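Local coordinates for protein malonyl CoA reductase (malonate semialdehyde-forming) (Sulfolobus tokodaii, PDB 2EP5) that probably reduces malonyl-CoA to malonate semialdehyde with NADPH, as a member of the aspartate-semialdehyde dehydrogenase family, at residues L9-T13 with K34-S38; L119-E123 with I338-E342; P122-W126 with F268-Q273; I155-P159 with L322-N328. All coordinates share one frame; numbering follows the deposited sequence.

Contact 1 of 4, residues L9-T13 with K34-S38; sequences LLGST and KVSAS
The first beta-alpha-beta unit of the Rossmann fold comes together where L9-T13, the end of strand 5-10 and the start of the loop into helix 15-24, runs beside K34-S38 of the next parallel strand. Within this contact, L9 N bonds K34 O at 2.7 Å, and S36 N bonds L9 O at the same distance, so L9 is clasped from both sides of V35. The side chains of L9 and V35 share one face of the sheet; L9 goes on to M20 and V21 of helix 15-24, while V35 reaches I67.

Beyond L10 the strand gives way to a turn. G11 takes a positive phi of 59°, a value that favours glycine, and the chain swings so that S12 comes to lie beside S36. Its chi1 of 63° sets OG between its own backbone N and carbonyl carbon, the crowded position, from which OG and N converge on S36 O. S12 N gives a nearly straight bond of 3.1 Å to S36 O. S12 OG donates a second bond to S36 O, 2.8 Å, from well above the carbonyl plane, and also lies 3.4 Å from V35 CB. The hydroxyl of S36 turns to V68 O instead. T13 OG1 rests 3.7 Å from A37 CB and is buried with no polar partner in the model.

Two donors on one carbonyl thus anchor the start of the glycine-rich dinucleotide loop, and the lack of a carboxylate in K34-S38 is consistent with a preference for NADP over NAD.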
loop_
_atom_site.group_PDB
_atom_site.type_symbol
_atom_site.label_atom_id
_atom_site.label_comp_id
_atom_site.label_asym_id
_atom_site.label_seq_id
_atom_site.Cartn_x
_atom_site.Cartn_y
_atom_site.Cartn_z
ATOM N N LEU A 9 15.743 25.329 18.296
ATOM C CA LEU A 9 14.817 24.828 17.286
ATOM C C LEU A 9 13.357 24.842 17.733
ATOM O O LEU A 9 12.995 24.191 18.717
ATOM C CB LEU A 9 15.215 23.404 16.886
ATOM C CG LEU A 9 14.354 22.690 15.835
ATOM C CD1 LEU A 9 14.441 23.425 14.499
ATOM C CD2 LEU A 9 14.818 21.239 15.684
ATOM N N LEU A 10 12.530 25.595 17.008
ATOM C CA LEU A 10 11.097 25.683 17.286
ATOM C C LEU A 10 10.380 24.579 16.497
ATOM O O LEU A 10 10.741 24.296 15.359
ATOM C CB LEU A 10 10.560 27.056 16.870
ATOM C CG LEU A 10 10.648 28.238 17.855
ATOM C CD1 LEU A 10 11.970 28.240 18.619
ATOM C CD2 LEU A 10 10.472 29.524 17.078
ATOM N N GLY A 11 9.371 23.959 17.102
ATOM C CA GLY A 11 8.665 22.886 16.428
ATOM C C GLY A 11 9.656 21.784 16.087
ATOM O O GLY A 11 9.828 21.430 14.921
ATOM N N SER A 12 10.307 21.250 17.118
ATOM C CA SER A 12 11.319 20.207 16.974
ATOM C C SER A 12 10.747 18.798 17.060
ATOM O O SER A 12 11.452 17.819 16.837
ATOM C CB SER A 12 12.375 20.365 18.067
ATOM O OG SER A 12 11.799 20.180 19.354
ATOM N N THR A 13 9.464 18.711 17.382
ATOM C CA THR A 13 8.772 17.436 17.545
ATOM C C THR A 13 8.200 16.825 16.261
ATOM O O THR A 13 8.068 15.605 16.158
ATOM C CB THR A 13 7.656 17.610 18.605
ATOM O OG1 THR A 13 8.233 17.502 19.911
ATOM C CG2 THR A 13 6.564 16.596 18.440
ATOM N N LYS A 34 18.981 24.127 22.322
ATOM C CA LYS A 34 17.595 24.253 22.775
ATOM C C LYS A 34 16.562 23.827 21.738
ATOM O O LYS A 34 16.624 24.215 20.571
ATOM C CB LYS A 34 17.294 25.698 23.211
ATOM C CG LYS A 34 17.938 26.104 24.526
ATOM C CD LYS A 34 17.699 27.562 24.844
ATOM C CE LYS A 34 18.253 27.898 26.214
ATOM N NZ LYS A 34 17.976 29.305 26.586
ATOM N N VAL A 35 15.611 23.019 22.188
ATOM C CA VAL A 35 14.543 22.541 21.334
ATOM C C VAL A 35 13.252 22.942 22.015
ATOM O O VAL A 35 13.145 22.912 23.248
ATOM C CB VAL A 35 14.579 21.003 21.160
ATOM C CG1 VAL A 35 15.789 20.608 20.346
ATOM C CG2 VAL A 35 14.611 20.321 22.519
ATOM N N SER A 36 12.277 23.326 21.202
ATOM C CA SER A 36 10.989 23.758 21.700
ATOM C C SER A 36 9.887 22.888 21.127
ATOM O O SER A 36 10.041 22.292 20.062
ATOM C CB SER A 36 10.764 25.223 21.313
ATOM O OG SER A 36 9.533 25.709 21.803
ATOM N N ALA A 37 8.781 22.808 21.857
ATOM C CA ALA A 37 7.629 22.021 21.447
ATOM C C ALA A 37 6.408 22.635 22.116
ATOM O O ALA A 37 6.475 23.757 22.628
ATOM C CB ALA A 37 7.796 20.569 21.878
ATOM N N SER A 38 5.302 21.898 22.118
ATOM C CA SER A 38 4.067 22.380 22.723
ATOM C C SER A 38 4.271 22.651 24.215
ATOM O O SER A 38 5.129 22.039 24.858
ATOM C CB SER A 38 2.944 21.358 22.522
ATOM O OG SER A 38 3.216 20.160 23.229
#

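Contact 2 of 4, residues L119-E123 with I338-E342; sequences LINPE and ILTVE
The pyrrolidine ring of P122 lies over the isobutyl group of L339, its CB 3.3 Å from L339 CD1 and its CG 3.4 Å from that same methyl. Such distances mark a tight fit, with the two side chains slanting across one another. E123 comes in next to the ring: its chain bends at chi2 and brings the carboxylate against L339 CD1, which lies 3.8 Å from E123 OE1.

T340 takes up the contact farther round the ring, at CG and CD. A chi1 of -62° puts its OG1 beside its own backbone N and CG2 opposite that N, so that the hydroxyl falls between P122 and I120, with the methyl also against I120. T340 OG1 is 3.8 Å from P122 CG and equally far from I120 CG2; T340 CG2 stands 4.1 Å from I120 CB. The hydroxyl is bonded to I336 O one turn back in its own helix and to N148 ND2, and N148 ND2 also bonds I120 O. A valine in place of T340 would probably leave N148 with one acceptor fewer and I336 O without its hydroxyl donor.

Helix 334-347, the last of the chain, is thereby fixed to the stretch I120-E123. It also lies against the nucleotide-binding domain, T340 touching V146 of strand 144-147 and I338 reaching helix 15-24. No hydrogen bond spans the two segments: the packing is by van der Waals contact, mostly of apolar groups, whereas the buried charge of E123 is answered by R331 through OE1, which is likely to keep the carboxylate ionised beside the leucine.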
loop_
_atom_site.group_PDB
_atom_site.type_symbol
_atom_site.label_atom_id
_atom_site.label_comp_id
_atom_site.label_asym_id
_atom_site.label_seq_id
_atom_site.Cartn_x
_atom_site.Cartn_y
_atom_site.Cartn_z
ATOM N N LEU A 119 13.259 35.067 0.910
ATOM C CA LEU A 119 12.738 33.696 0.834
ATOM C C LEU A 119 13.903 32.951 0.201
ATOM O O LEU A 119 14.150 33.065 -0.999
ATOM C CB LEU A 119 11.498 33.623 -0.059
ATOM C CG LEU A 119 10.735 32.294 -0.063
ATOM C CD1 LEU A 119 10.350 31.899 1.365
ATOM C CD2 LEU A 119 9.500 32.430 -0.936
ATOM N N ILE A 120 14.625 32.193 1.014
ATOM C CA ILE A 120 15.813 31.521 0.526
ATOM C C ILE A 120 15.836 30.036 0.220
ATOM O O ILE A 120 15.284 29.211 0.943
ATOM C CB ILE A 120 17.011 31.786 1.476
ATOM C CG1 ILE A 120 17.190 33.295 1.689
ATOM C CG2 ILE A 120 18.295 31.195 0.889
ATOM C CD1 ILE A 120 17.438 34.073 0.411
ATOM N N ASN A 121 16.504 29.743 -0.892
ATOM C CA ASN A 121 16.793 28.402 -1.371
ATOM C C ASN A 121 18.220 28.701 -1.822
ATOM O O ASN A 121 18.451 29.154 -2.947
ATOM C CB ASN A 121 15.918 27.988 -2.559
ATOM C CG ASN A 121 16.055 26.502 -2.875
ATOM O OD1 ASN A 121 16.902 25.819 -2.292
ATOM N ND2 ASN A 121 15.230 25.996 -3.794
ATOM N N PRO A 122 19.196 28.473 -0.923
ATOM C CA PRO A 122 20.637 28.699 -1.098
ATOM C C PRO A 122 21.179 28.826 -2.527
ATOM O O PRO A 122 21.543 29.916 -2.965
ATOM C CB PRO A 122 21.252 27.541 -0.325
ATOM C CG PRO A 122 20.326 27.419 0.836
ATOM C CD PRO A 122 18.964 27.510 0.173
ATOM N N GLU A 123 21.241 27.712 -3.243
ATOM C CA GLU A 123 21.752 27.709 -4.608
ATOM C C GLU A 123 21.023 28.675 -5.539
ATOM O O GLU A 123 21.633 29.311 -6.393
ATOM C CB GLU A 123 21.671 26.295 -5.204
ATOM C CG GLU A 123 22.605 25.266 -4.571
ATOM C CD GLU A 123 22.022 24.589 -3.341
ATOM O OE1 GLU A 123 21.098 25.148 -2.723
ATOM O OE2 GLU A 123 22.502 23.498 -2.979
ATOM N N ILE A 338 18.964 24.749 7.360
ATOM C CA ILE A 338 20.302 24.612 7.914
ATOM C C ILE A 338 21.320 25.156 6.914
ATOM O O ILE A 338 22.293 25.814 7.297
ATOM C CB ILE A 338 20.588 23.118 8.249
ATOM C CG1 ILE A 338 19.710 22.686 9.430
ATOM C CG2 ILE A 338 22.063 22.906 8.560
ATOM C CD1 ILE A 338 19.719 21.188 9.701
ATOM N N LEU A 339 21.087 24.893 5.632
ATOM C CA LEU A 339 21.992 25.361 4.586
ATOM C C LEU A 339 21.917 26.885 4.507
ATOM O O LEU A 339 22.906 27.558 4.202
ATOM C CB LEU A 339 21.607 24.765 3.223
ATOM C CG LEU A 339 22.735 24.402 2.247
ATOM C CD1 LEU A 339 22.263 24.658 0.829
ATOM C CD2 LEU A 339 23.988 25.203 2.515
ATOM N N THR A 340 20.734 27.429 4.777
ATOM C CA THR A 340 20.551 28.871 4.737
ATOM C C THR A 340 21.386 29.508 5.832
ATOM O O THR A 340 22.019 30.539 5.609
ATOM C CB THR A 340 19.064 29.259 4.909
ATOM O OG1 THR A 340 18.305 28.720 3.818
ATOM C CG2 THR A 340 18.903 30.779 4.921
ATOM N N VAL A 341 21.401 28.889 7.012
ATOM C CA VAL A 341 22.198 29.416 8.120
ATOM C C VAL A 341 23.687 29.354 7.759
ATOM O O VAL A 341 24.432 30.307 8.005
ATOM C CB VAL A 341 21.978 28.627 9.445
ATOM C CG1 VAL A 341 22.827 29.240 10.550
ATOM C CG2 VAL A 341 20.511 28.657 9.848
ATOM N N GLU A 342 24.119 28.244 7.166
ATOM C CA GLU A 342 25.528 28.115 6.789
ATOM C C GLU A 342 25.929 29.257 5.848
ATOM O O GLU A 342 26.978 29.882 6.020
ATOM C CB GLU A 342 25.789 26.762 6.116
ATOM C CG GLU A 342 25.190 25.581 6.869
ATOM C CD GLU A 342 25.601 24.228 6.303
ATOM O OE1 GLU A 342 25.895 24.134 5.094
ATOM O OE2 GLU A 342 25.616 23.248 7.072
#

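Contact 3 of 4, residues P122-W126 with F268-Q273; sequences PEINW and FKSLPQ
With CG set between the backbone N and carbonyl carbon (chi1 55°), W126 turns its indole toward L271, whose own CG lies opposite its backbone N (chi1 180°) and sends CD1 over the ring. The methyl stands 3.4 Å from the centroid of the six-membered ring of W126, almost exactly on its normal, a CH-pi contact in which L271 CD1 is nearly equidistant from the ring carbons. L271 CB follows along the pyrrole side, 3.7 Å from W126 NE1. Were W126 an alanine, L271 would probably lose this aromatic cover, with a gap opening toward L347 of the C-terminal helix.

Polar groups fasten the neighbouring residues. S270 OG donates to E123 O at 3.1 Å, in the carbonyl plane and on a lone pair. Q273 NE2 meets E123 OE2 at 3.1 Å on the anti side of the carboxylate, the two flat groups turned only 19° apart, and NE2 bonds P281 O as well; E123 OE1 is held by the salt bridge to R331. Apolar packing closes the rest: P122 CB is 3.8 Å from P272 CG, and F268 CE2 approaches E123 CB at 3.9 Å, with the tip of I124 a little farther from the same ring atom.

S270 occupies the N-cap position of helix 271-274, but its hydroxyl is spent on E123. The amide of the bent Q273 side chain turns back instead, and S270 N donates to Q273 OE1 at 2.9 Å. That bond is only the N3-to-N-cap half of a capping box, the reciprocal bond being absent, at a seam between the nucleotide-binding and dimerisation domains.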
loop_
_atom_site.group_PDB
_atom_site.type_symbol
_atom_site.label_atom_id
_atom_site.label_comp_id
_atom_site.label_asym_id
_atom_site.label_seq_id
_atom_site.Cartn_x
_atom_site.Cartn_y
_atom_site.Cartn_z
ATOM N N PRO A 122 19.196 28.473 -0.923
ATOM C CA PRO A 122 20.637 28.699 -1.098
ATOM C C PRO A 122 21.179 28.826 -2.527
ATOM O O PRO A 122 21.543 29.916 -2.965
ATOM C CB PRO A 122 21.252 27.541 -0.325
ATOM C CG PRO A 122 20.326 27.419 0.836
ATOM C CD PRO A 122 18.964 27.510 0.173
ATOM N N GLU A 123 21.241 27.712 -3.243
ATOM C CA GLU A 123 21.752 27.709 -4.608
ATOM C C GLU A 123 21.023 28.675 -5.539
ATOM O O GLU A 123 21.633 29.311 -6.393
ATOM C CB GLU A 123 21.671 26.295 -5.204
ATOM C CG GLU A 123 22.605 25.266 -4.571
ATOM C CD GLU A 123 22.022 24.589 -3.341
ATOM O OE1 GLU A 123 21.098 25.148 -2.723
ATOM O OE2 GLU A 123 22.502 23.498 -2.979
ATOM N N ILE A 124 19.718 28.795 -5.362
ATOM C CA ILE A 124 18.907 29.636 -6.226
ATOM C C ILE A 124 18.985 31.157 -6.039
ATOM O O ILE A 124 19.156 31.892 -7.014
ATOM C CB ILE A 124 17.426 29.197 -6.138
ATOM C CG1 ILE A 124 17.328 27.677 -6.299
ATOM C CG2 ILE A 124 16.605 29.878 -7.220
ATOM C CD1 ILE A 124 17.962 27.145 -7.573
ATOM N N ASN A 125 18.861 31.637 -4.804
ATOM C CA ASN A 125 18.877 33.078 -4.577
ATOM C C ASN A 125 19.538 33.544 -3.281
ATOM O O ASN A 125 18.956 34.331 -2.535
ATOM C CB ASN A 125 17.438 33.612 -4.630
ATOM C CG ASN A 125 16.562 33.025 -3.539
ATOM O OD1 ASN A 125 16.803 31.918 -3.065
ATOM N ND2 ASN A 125 15.533 33.758 -3.145
ATOM N N TRP A 126 20.753 33.078 -3.017
ATOM C CA TRP A 126 21.451 33.490 -1.808
ATOM C C TRP A 126 21.648 35.006 -1.768
ATOM O O TRP A 126 21.625 35.614 -0.697
ATOM C CB TRP A 126 22.803 32.785 -1.699
ATOM C CG TRP A 126 23.696 32.959 -2.882
ATOM C CD1 TRP A 126 23.743 32.179 -4.002
ATOM C CD2 TRP A 126 24.697 33.968 -3.054
ATOM N NE1 TRP A 126 24.714 32.637 -4.857
ATOM C CE2 TRP A 126 25.315 33.735 -4.302
ATOM C CE3 TRP A 126 25.131 35.050 -2.274
ATOM C CZ2 TRP A 126 26.346 34.541 -4.789
ATOM C CZ3 TRP A 126 26.157 35.853 -2.758
ATOM C CH2 TRP A 126 26.754 35.592 -4.006
ATOM N N PHE A 268 25.133 22.614 -12.893
ATOM C CA PHE A 268 24.700 23.707 -12.032
ATOM C C PHE A 268 25.303 23.658 -10.638
ATOM O O PHE A 268 25.062 22.716 -9.880
ATOM C CB PHE A 268 23.179 23.740 -11.897
ATOM C CG PHE A 268 22.675 24.898 -11.072
ATOM C CD1 PHE A 268 22.880 26.214 -11.494
ATOM C CD2 PHE A 268 22.000 24.678 -9.870
ATOM C CE1 PHE A 268 22.418 27.294 -10.731
ATOM C CE2 PHE A 268 21.536 25.746 -9.099
ATOM C CZ PHE A 268 21.745 27.057 -9.530
ATOM N N LYS A 269 26.088 24.681 -10.318
ATOM C CA LYS A 269 26.715 24.821 -9.008
ATOM C C LYS A 269 26.562 26.277 -8.602
ATOM O O LYS A 269 26.456 27.156 -9.454
ATOM C CB LYS A 269 28.202 24.460 -9.049
ATOM C CG LYS A 269 28.491 22.979 -9.192
ATOM C CD LYS A 269 29.955 22.694 -8.900
ATOM C CE LYS A 269 30.371 21.330 -9.414
ATOM N NZ LYS A 269 30.349 21.299 -10.908
ATOM N N SER A 270 26.549 26.536 -7.302
ATOM C CA SER A 270 26.395 27.897 -6.822
ATOM C C SER A 270 27.345 28.140 -5.652
ATOM O O SER A 270 28.267 27.356 -5.425
ATOM C CB SER A 270 24.939 28.128 -6.404
ATOM O OG SER A 270 24.692 29.490 -6.124
ATOM N N LEU A 271 27.112 29.223 -4.915
ATOM C CA LEU A 271 27.947 29.590 -3.774
ATOM C C LEU A 271 28.081 28.482 -2.733
ATOM O O LEU A 271 29.176 28.239 -2.219
ATOM C CB LEU A 271 27.404 30.864 -3.120
ATOM C CG LEU A 271 28.153 31.419 -1.903
ATOM C CD1 LEU A 271 27.979 32.932 -1.842
ATOM C CD2 LEU A 271 27.640 30.762 -0.630
ATOM N N PRO A 272 26.969 27.799 -2.400
ATOM C CA PRO A 272 27.038 26.719 -1.408
ATOM C C PRO A 272 28.033 25.624 -1.815
ATOM O O PRO A 272 28.704 25.038 -0.964
ATOM C CB PRO A 272 25.600 26.209 -1.350
ATOM C CG PRO A 272 24.794 27.444 -1.650
ATOM C CD PRO A 272 25.572 28.075 -2.785
ATOM N N GLN A 273 28.123 25.348 -3.114
ATOM C CA GLN A 273 29.049 24.332 -3.615
ATOM C C GLN A 273 30.478 24.872 -3.645
ATOM O O GLN A 273 31.437 24.147 -3.395
ATOM C CB GLN A 273 28.662 23.894 -5.033
ATOM C CG GLN A 273 27.466 22.962 -5.125
ATOM C CD GLN A 273 26.157 23.620 -4.724
ATOM O OE1 GLN A 273 25.861 24.750 -5.128
ATOM N NE2 GLN A 273 25.357 22.907 -3.941
#

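Contact 4 of 4, residues I155-P159 with L322-N328; sequences IMSMP and LVVLGDN
I155 lies along the backbone around G326, its CG2 3.8 Å from G326 N and its CD1 3.5 Å from G326 O. This is helix-on-sheet packing in the catalytic domain, of the GAPDH-like alpha/beta type: helix 151-160 rests on strand 319-326 of the mixed sheet, the short axes 8.3 Å apart at closest approach. The absence of a side chain at G326 matters, because a CB there would run into I155 CG2.

Farther along the strand, the side chains of L322 and V324 point toward the helix. V324 meets I155, M156 and P159. Its CG1, lodged between backbone N and carbonyl carbon, is 3.8 Å from the sulfur M156 SD, and its CG2 lies 4.2 Å from I155 CG2. M156 CB points away from the strand; bends at chi2 and chi3 bring the sulfur back to it. P159 adds a looser touch, its CB 4.4 Å from L322 CD1, and sits where the helix kinks.

In the next shell, strands 244-251 and 308-316 flank the strand; G326 pairs with H244, and V324 leans on V308 and V310. V323, on the other face, packs against P199 of the second subunit. The same helix begins with C151, the predicted acyl-thioester residue, and its I155 also touches H244, the predicted proton acceptor. Just past the strand, N328 has its side chain about 3 Å from that of H244 and about 4 Å from that of C151, nearest atoms in each case. It is fixed at both ends of its amide: N328 OD1 accepts from G243 N, and N328 ND2 bonds S181 OG.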
loop_
_atom_site.group_PDB
_atom_site.type_symbol
_atom_site.label_atom_id
_atom_site.label_comp_id
_atom_site.label_asym_id
_atom_site.label_seq_id
_atom_site.Cartn_x
_atom_site.Cartn_y
_atom_site.Cartn_z
ATOM N N ILE A 155 11.747 22.429 -4.339
ATOM C CA ILE A 155 12.159 21.399 -5.277
ATOM C C ILE A 155 11.996 21.855 -6.730
ATOM O O ILE A 155 12.914 21.717 -7.538
ATOM C CB ILE A 155 11.366 20.085 -5.022
ATOM C CG1 ILE A 155 11.687 19.567 -3.610
ATOM C CG2 ILE A 155 11.731 19.027 -6.071
ATOM C CD1 ILE A 155 10.835 18.394 -3.152
ATOM N N MET A 156 10.833 22.412 -7.055
ATOM C CA MET A 156 10.560 22.884 -8.412
ATOM C C MET A 156 11.497 23.994 -8.894
ATOM O O MET A 156 11.837 24.057 -10.077
ATOM C CB MET A 156 9.124 23.393 -8.512
ATOM C CG MET A 156 8.055 22.364 -8.209
ATOM S SD MET A 156 8.228 20.842 -9.165
ATOM C CE MET A 156 7.974 19.616 -7.844
ATOM N N SER A 157 11.914 24.871 -7.984
ATOM C CA SER A 157 12.783 25.984 -8.351
ATOM C C SER A 157 14.166 25.579 -8.838
ATOM O O SER A 157 14.777 26.295 -9.630
ATOM C CB SER A 157 12.924 26.957 -7.176
ATOM O OG SER A 157 13.606 26.372 -6.079
ATOM N N MET A 158 14.659 24.430 -8.378
ATOM C CA MET A 158 15.988 23.969 -8.767
ATOM C C MET A 158 16.210 23.898 -10.279
ATOM O O MET A 158 17.147 24.502 -10.799
ATOM C CB MET A 158 16.284 22.604 -8.139
ATOM C CG MET A 158 16.230 22.600 -6.622
ATOM S SD MET A 158 17.451 23.704 -5.897
ATOM C CE MET A 158 18.889 22.634 -5.823
ATOM N N PRO A 159 15.357 23.157 -11.007
ATOM C CA PRO A 159 15.564 23.080 -12.454
ATOM C C PRO A 159 15.174 24.346 -13.219
ATOM O O PRO A 159 15.726 24.628 -14.279
ATOM C CB PRO A 159 14.724 21.873 -12.854
ATOM C CG PRO A 159 13.588 21.941 -11.912
ATOM C CD PRO A 159 14.242 22.289 -10.589
ATOM N N LEU A 322 10.062 18.039 -18.484
ATOM C CA LEU A 322 11.028 17.409 -17.605
ATOM C C LEU A 322 10.361 16.980 -16.307
ATOM O O LEU A 322 9.353 17.560 -15.896
ATOM C CB LEU A 322 12.205 18.357 -17.329
ATOM C CG LEU A 322 12.014 19.680 -16.589
ATOM C CD1 LEU A 322 11.872 19.428 -15.093
ATOM C CD2 LEU A 322 13.219 20.562 -16.834
ATOM N N VAL A 323 10.915 15.933 -15.694
ATOM C CA VAL A 323 10.420 15.388 -14.433
ATOM C C VAL A 323 11.508 15.557 -13.374
ATOM O O VAL A 323 12.662 15.167 -13.575
ATOM C CB VAL A 323 10.070 13.875 -14.557
ATOM C CG1 VAL A 323 9.622 13.330 -13.208
ATOM C CG2 VAL A 323 8.956 13.671 -15.600
ATOM N N VAL A 324 11.133 16.148 -12.248
ATOM C CA VAL A 324 12.075 16.377 -11.165
ATOM C C VAL A 324 11.568 15.729 -9.880
ATOM O O VAL A 324 10.363 15.638 -9.644
ATOM C CB VAL A 324 12.280 17.882 -10.931
ATOM C CG1 VAL A 324 10.957 18.524 -10.530
ATOM C CG2 VAL A 324 13.343 18.110 -9.864
ATOM N N LEU A 325 12.500 15.279 -9.053
ATOM C CA LEU A 325 12.159 14.632 -7.800
ATOM C C LEU A 325 13.084 15.156 -6.716
ATOM O O LEU A 325 14.253 15.430 -6.970
ATOM C CB LEU A 325 12.318 13.118 -7.948
ATOM C CG LEU A 325 11.849 12.122 -6.865
ATOM C CD1 LEU A 325 13.036 11.575 -6.108
ATOM C CD2 LEU A 325 10.846 12.775 -5.931
ATOM N N GLY A 326 12.546 15.313 -5.514
ATOM C CA GLY A 326 13.340 15.788 -4.400
ATOM C C GLY A 326 12.784 15.318 -3.066
ATOM O O GLY A 326 11.602 14.990 -2.956
ATOM N N ASP A 327 13.643 15.262 -2.054
ATOM C CA ASP A 327 13.228 14.851 -0.716
ATOM C C ASP A 327 12.561 16.092 -0.111
ATOM O O ASP A 327 13.233 17.094 0.161
ATOM C CB ASP A 327 14.457 14.459 0.104
ATOM C CG ASP A 327 14.102 13.878 1.462
ATOM O OD1 ASP A 327 13.112 14.329 2.078
ATOM O OD2 ASP A 327 14.834 12.975 1.923
ATOM N N ASN A 328 11.246 16.030 0.079
ATOM C CA ASN A 328 10.492 17.158 0.636
ATOM C C ASN A 328 10.863 17.484 2.088
ATOM O O ASN A 328 10.631 18.600 2.557
ATOM C CB ASN A 328 8.991 16.871 0.555
ATOM C CG ASN A 328 8.624 15.558 1.214
ATOM O OD1 ASN A 328 9.053 14.488 0.766
ATOM N ND2 ASN A 328 7.843 15.627 2.291
#

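Overall arrangement
Contacts 2 and 3 share P122 and E123, their centres 9 Å apart, and bind helix 122-125 both to the C-terminal helix and to residues 268-273, which also touch each other; N125 ND2 reaches back to L119 O at 2.6 Å. Contact 4 adjoins both: N121 ND2 lies 2.8 Å from S157 OG, and I124 CD1 is 3.9 Å from M158 SD. Together the three make a continuous packed region, of which contact 4 comes nearest to the predicted catalytic pair C151 and H244. Contact 1 stands apart at the nucleotide-binding loop, its centre 28 Å from that of contact 4 and 20 Å from that of contact 2.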